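Local coordinates for protein 6-phosphogluconate dehydrogenase, NAD-binding (Mycolicibacterium smegmatis MC2 155, PDB 6SMT) that reduces imines with S-enantioselectivity, using NADPH as the bound cofactor, at residues V75-D78 with A79-I83. Sequence-based numbering, arbitrary orientation.
Sequences VDHD and AVDAI. With NDP (NADPH dihydro-nicotinamide-adenine-dinucleotide phosphate), chain L.
Asp76 caps the start of helix 77-87. Its OD1 accepts from Ala79 N at 3.0 Å, and the N-H meets the oxygen nearly along its C-O axis. The torsion that does this sets CG between the backbone N and the carbonyl carbon (chi1 65°), bringing OD1 back to the amide of Ala79. Asp76 O then takes Val80 N in the carbonyl plane at 3.0 Å, so one residue holds two amides of the helix start. The bonds from Asp81 N to His77 O and from Ala82 N to Asp78 O carry the helix on.

Packing is tight on two sides. On the buried side, Val80 CG2 sits over one face of the His77 ring, 4.1 Å from its centroid and almost on the normal, a CH-pi contact. ND1 of that ring and OD1 of Asp81 both bond to Thr110 OG1 of helix 104-116. On the cofactor side, Val75 CG1 lies 3.6 Å from C8A of the NADPH adenine, and Ala79 CB lies 3.5 Å from C5A. Ile83 CD1 adds a contact to C2A at 3.8 Å, so three apolar side chains line the adenine. Val75 N gives a weak bond to O4B of the adenine ribose.

The outer side is looser. Asp78 and Ala82 are exposed, though OD1 of Asp78 is held by a salt bridge to Arg106 of helix 104-116.

The contact joins the turn after strand 69-72 to the first turns of helix 77-87, in the beta-alpha-beta unit of a Rossmann-type domain. The carboxylate of Asp76 probably also suits the positive end of the helix dipole. The adenine contacts made here are apolar, consistent with binding of the base by shape rather than by hydrogen bonds from this segment.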
ATOM      1  N   VAL B  75      -5.995 -23.727  -3.571  1.00 14.72           N
ATOM      2  CA  VAL B  75      -6.409 -22.597  -2.697  1.00 15.32           C
ATOM      3  C   VAL B  75      -5.676 -22.632  -1.370  1.00 17.68           C
ATOM      4  O   VAL B  75      -5.240 -21.570  -0.949  1.00 18.86           O
ATOM      5  CB  VAL B  75      -7.925 -22.570  -2.518  1.00 15.23           C
ATOM      6  CG1 VAL B  75      -8.437 -23.797  -1.793  1.00 16.95           C
ATOM      7  CG2 VAL B  75      -8.315 -21.281  -1.766  1.00 17.31           C
ATOM      8  N   ASP B  76      -5.497 -23.773  -0.711  1.00 15.03           N
ATOM      9  CA  ASP B  76      -4.874 -23.824   0.604  1.00 15.25           C
ATOM     10  C   ASP B  76      -4.304 -25.204   0.875  1.00 15.07           C
ATOM     11  O   ASP B  76      -4.382 -26.095   0.003  1.00 15.24           O
ATOM     12  CB  ASP B  76      -5.869 -23.403   1.690  1.00 17.17           C
ATOM     13  CG  ASP B  76      -7.076 -24.359   1.858  1.00 19.45           C
ATOM     14  OD1 ASP B  76      -7.114 -25.440   1.321  1.00 20.93           O
ATOM     15  OD2 ASP B  76      -8.134 -23.937   2.530  1.00 25.50           O
ATOM     16  N   HIS B  77      -3.701 -25.421   2.060  1.00 14.86           N
ATOM     17  CA  HIS B  77      -3.083 -26.704   2.415  1.00 14.46           C
ATOM     18  C   HIS B  77      -4.145 -27.742   2.794  1.00 14.98           C
ATOM     19  O   HIS B  77      -3.775 -28.882   2.690  1.00 17.00           O
ATOM     20  CB  HIS B  77      -1.925 -26.561   3.383  1.00 14.63           C
ATOM     21  CG  HIS B  77      -0.673 -26.183   2.666  1.00 14.46           C
ATOM     22  ND1 HIS B  77       0.441 -27.026   2.647  1.00 16.11           N
ATOM     23  CD2 HIS B  77      -0.380 -25.147   1.803  1.00 15.03           C
ATOM     24  CE1 HIS B  77       1.405 -26.494   1.875  1.00 16.88           C
ATOM     25  NE2 HIS B  77       0.927 -25.322   1.349  1.00 15.31           N
ATOM     26  N   ASP B  78      -5.376 -27.372   3.120  1.00 16.59           N
ATOM     27  CA  ASP B  78      -6.385 -28.462   3.252  1.00 18.24           C
ATOM     28  C   ASP B  78      -6.569 -29.125   1.873  1.00 18.74           C
ATOM     29  O   ASP B  78      -6.575 -30.386   1.776  1.00 19.73           O
ATOM     30  CB  ASP B  78      -7.713 -27.974   3.795  1.00 19.77           C
ATOM     31  CG  ASP B  78      -7.659 -27.702   5.302  1.00 19.94           C
ATOM     32  OD1 ASP B  78      -6.849 -28.281   6.001  1.00 22.85           O
ATOM     33  OD2 ASP B  78      -8.541 -27.025   5.720  1.00 25.98           O
ATOM     34  N   ALA B  79      -6.568 -28.342   0.795  1.00 17.57           N
ATOM     35  CA  ALA B  79      -6.654 -28.899  -0.568  1.00 17.25           C
ATOM     36  C   ALA B  79      -5.379 -29.602  -0.902  1.00 16.67           C
ATOM     37  O   ALA B  79      -5.416 -30.715  -1.467  1.00 18.16           O
ATOM     38  CB  ALA B  79      -6.971 -27.807  -1.518  1.00 17.94           C
ATOM     39  N   VAL B  80      -4.187 -29.023  -0.659  1.00 15.94           N
ATOM     40  CA  VAL B  80      -2.926 -29.736  -0.934  1.00 15.50           C
ATOM     41  C   VAL B  80      -2.932 -31.120  -0.286  1.00 17.20           C
ATOM     42  O   VAL B  80      -2.569 -32.069  -0.957  1.00 17.76           O
ATOM     43  CB  VAL B  80      -1.704 -28.934  -0.433  1.00 14.84           C
ATOM     44  CG1 VAL B  80      -0.403 -29.704  -0.552  1.00 15.74           C
ATOM     45  CG2 VAL B  80      -1.586 -27.631  -1.202  1.00 14.80           C
ATOM     46  N   ASP B  81      -3.275 -31.144   1.001  1.00 16.85           N
ATOM     47  CA  ASP B  81      -3.121 -32.394   1.769  1.00 18.53           C
ATOM     48  C   ASP B  81      -4.179 -33.409   1.289  1.00 19.46           C
ATOM     49  O   ASP B  81      -3.837 -34.616   1.235  1.00 21.47           O
ATOM     50  CB  ASP B  81      -3.226 -32.097   3.243  1.00 19.52           C
ATOM     51  CG  ASP B  81      -2.018 -31.285   3.751  1.00 21.04           C
ATOM     52  OD1 ASP B  81      -0.977 -31.167   3.013  1.00 19.84           O
ATOM     53  OD2 ASP B  81      -2.060 -30.860   4.946  1.00 20.94           O
ATOM     54  N   ALA B  82      -5.334 -32.943   0.859  1.00 18.86           N
ATOM     55  CA  ALA B  82      -6.354 -33.873   0.294  1.00 19.92           C
ATOM     56  C   ALA B  82      -5.823 -34.456  -1.034  1.00 21.62           C
ATOM     57  O   ALA B  82      -6.030 -35.700  -1.334  1.00 21.63           O
ATOM     58  CB  ALA B  82      -7.659 -33.176   0.098  1.00 21.11           C
ATOM     59  N   ILE B  83      -5.155 -33.668  -1.869  1.00 18.24           N
ATOM     60  CA  ILE B  83      -4.586 -34.166  -3.134  1.00 18.14           C
ATOM     61  C   ILE B  83      -3.459 -35.133  -2.831  1.00 20.81           C
ATOM     62  O   ILE B  83      -3.398 -36.211  -3.447  1.00 19.06           O
ATOM     63  CB  ILE B  83      -4.139 -32.983  -3.994  1.00 18.75           C
ATOM     64  CG1 ILE B  83      -5.337 -32.182  -4.452  1.00 18.39           C
ATOM     65  CG2 ILE B  83      -3.226 -33.413  -5.124  1.00 20.02           C
ATOM     66  CD1 ILE B  83      -4.935 -30.771  -4.972  1.00 18.91           C
TER
HETATM   67  PA  NDP L 301      -7.460 -20.523  -6.062  1.00 15.55           P
HETATM   68  O1A NDP L 301      -6.677 -20.069  -4.865  1.00 16.18           O
HETATM   69  O2A NDP L 301      -8.813 -19.947  -6.339  1.00 17.89           O
HETATM   70  O5B NDP L 301      -7.531 -22.107  -6.037  1.00 17.08           O
HETATM   71  C5B NDP L 301      -8.258 -22.742  -7.104  1.00 18.22           C
HETATM   72  C4B NDP L 301      -7.656 -24.103  -7.343  1.00 15.71           C
HETATM   73  O4B NDP L 301      -7.738 -24.924  -6.143  1.00 15.83           O
HETATM   74  C3B NDP L 301      -8.425 -24.887  -8.425  1.00 15.67           C
HETATM   75  O3B NDP L 301      -7.556 -25.746  -9.139  1.00 16.56           O
HETATM   76  C2B NDP L 301      -9.393 -25.682  -7.575  1.00 16.66           C
HETATM   77  O2B NDP L 301      -9.942 -26.873  -8.131  1.00 17.41           O
HETATM   78  C1B NDP L 301      -8.434 -26.110  -6.482  1.00 16.62           C
HETATM   79  N9A NDP L 301      -9.078 -26.626  -5.280  1.00 18.53           N
HETATM   80  C8A NDP L 301      -9.828 -25.940  -4.352  1.00 18.71           C
HETATM   81  N7A NDP L 301     -10.246 -26.707  -3.372  1.00 20.93           N
HETATM   82  C5A NDP L 301      -9.763 -27.971  -3.667  1.00 21.13           C
HETATM   83  C6A NDP L 301      -9.896 -29.242  -3.050  1.00 22.93           C
HETATM   84  N6A NDP L 301     -10.501 -29.442  -1.883  1.00 28.10           N
HETATM   85  N1A NDP L 301      -9.294 -30.288  -3.656  1.00 23.66           N
HETATM   86  C2A NDP L 301      -8.633 -30.106  -4.803  1.00 22.47           C
HETATM   87  N3A NDP L 301      -8.465 -28.968  -5.485  1.00 21.29           N
HETATM   88  C4A NDP L 301      -9.072 -27.943  -4.874  1.00 19.14           C
HETATM   89  O3  NDP L 301      -6.657 -20.340  -7.437  1.00 16.89           O
HETATM   90  PN  NDP L 301      -5.425 -19.570  -8.004  1.00 14.94           P
HETATM   91  O1N NDP L 301      -4.998 -20.270  -9.215  1.00 15.19           O
HETATM   92  O2N NDP L 301      -5.766 -18.127  -8.118  1.00 15.13           O
HETATM   93  O5D NDP L 301      -4.303 -19.645  -6.855  1.00 13.61           O
HETATM   94  C5D NDP L 301      -3.694 -20.884  -6.513  1.00 14.31           C
HETATM   95  C4D NDP L 301      -2.743 -20.596  -5.377  1.00 14.32           C
HETATM   96  O4D NDP L 301      -1.721 -19.696  -5.878  1.00 13.72           O
HETATM   97  C3D NDP L 301      -3.349 -19.937  -4.130  1.00 13.44           C
HETATM   98  O3D NDP L 301      -2.840 -20.480  -2.918  1.00 14.46           O
HETATM   99  C2D NDP L 301      -2.919 -18.489  -4.279  1.00 13.44           C
HETATM  100  O2D NDP L 301      -2.808 -17.753  -3.064  1.00 14.27           O
HETATM  101  C1D NDP L 301      -1.595 -18.581  -4.991  1.00 13.14           C
HETATM  102  N1N NDP L 301      -1.266 -17.395  -5.806  1.00 13.61           N
HETATM  103  C2N NDP L 301      -2.144 -16.938  -6.751  1.00 13.52           C
HETATM  104  C3N NDP L 301      -1.907 -15.804  -7.452  1.00 13.23           C
HETATM  105  C7N NDP L 301      -2.844 -15.285  -8.469  1.00 15.26           C
HETATM  106  O7N NDP L 301      -2.523 -14.200  -9.004  1.00 16.88           O
HETATM  107  N7N NDP L 301      -3.939 -15.940  -8.820  1.00 13.95           N
HETATM  108  C4N NDP L 301      -0.717 -15.020  -7.190  1.00 14.64           C
HETATM  109  C5N NDP L 301       0.209 -15.578  -6.226  1.00 14.54           C
HETATM  110  C6N NDP L 301      -0.041 -16.711  -5.608  1.00 13.53           C
HETATM  111  P2B NDP L 301     -11.225 -26.698  -9.116  1.00 20.06           P
HETATM  112  O1X NDP L 301     -11.759 -28.157  -9.242  1.00 21.17           O
HETATM  113  O2X NDP L 301     -12.224 -25.813  -8.375  1.00 21.25           O
HETATM  114  O3X NDP L 301     -10.818 -26.088 -10.397  1.00 19.90           O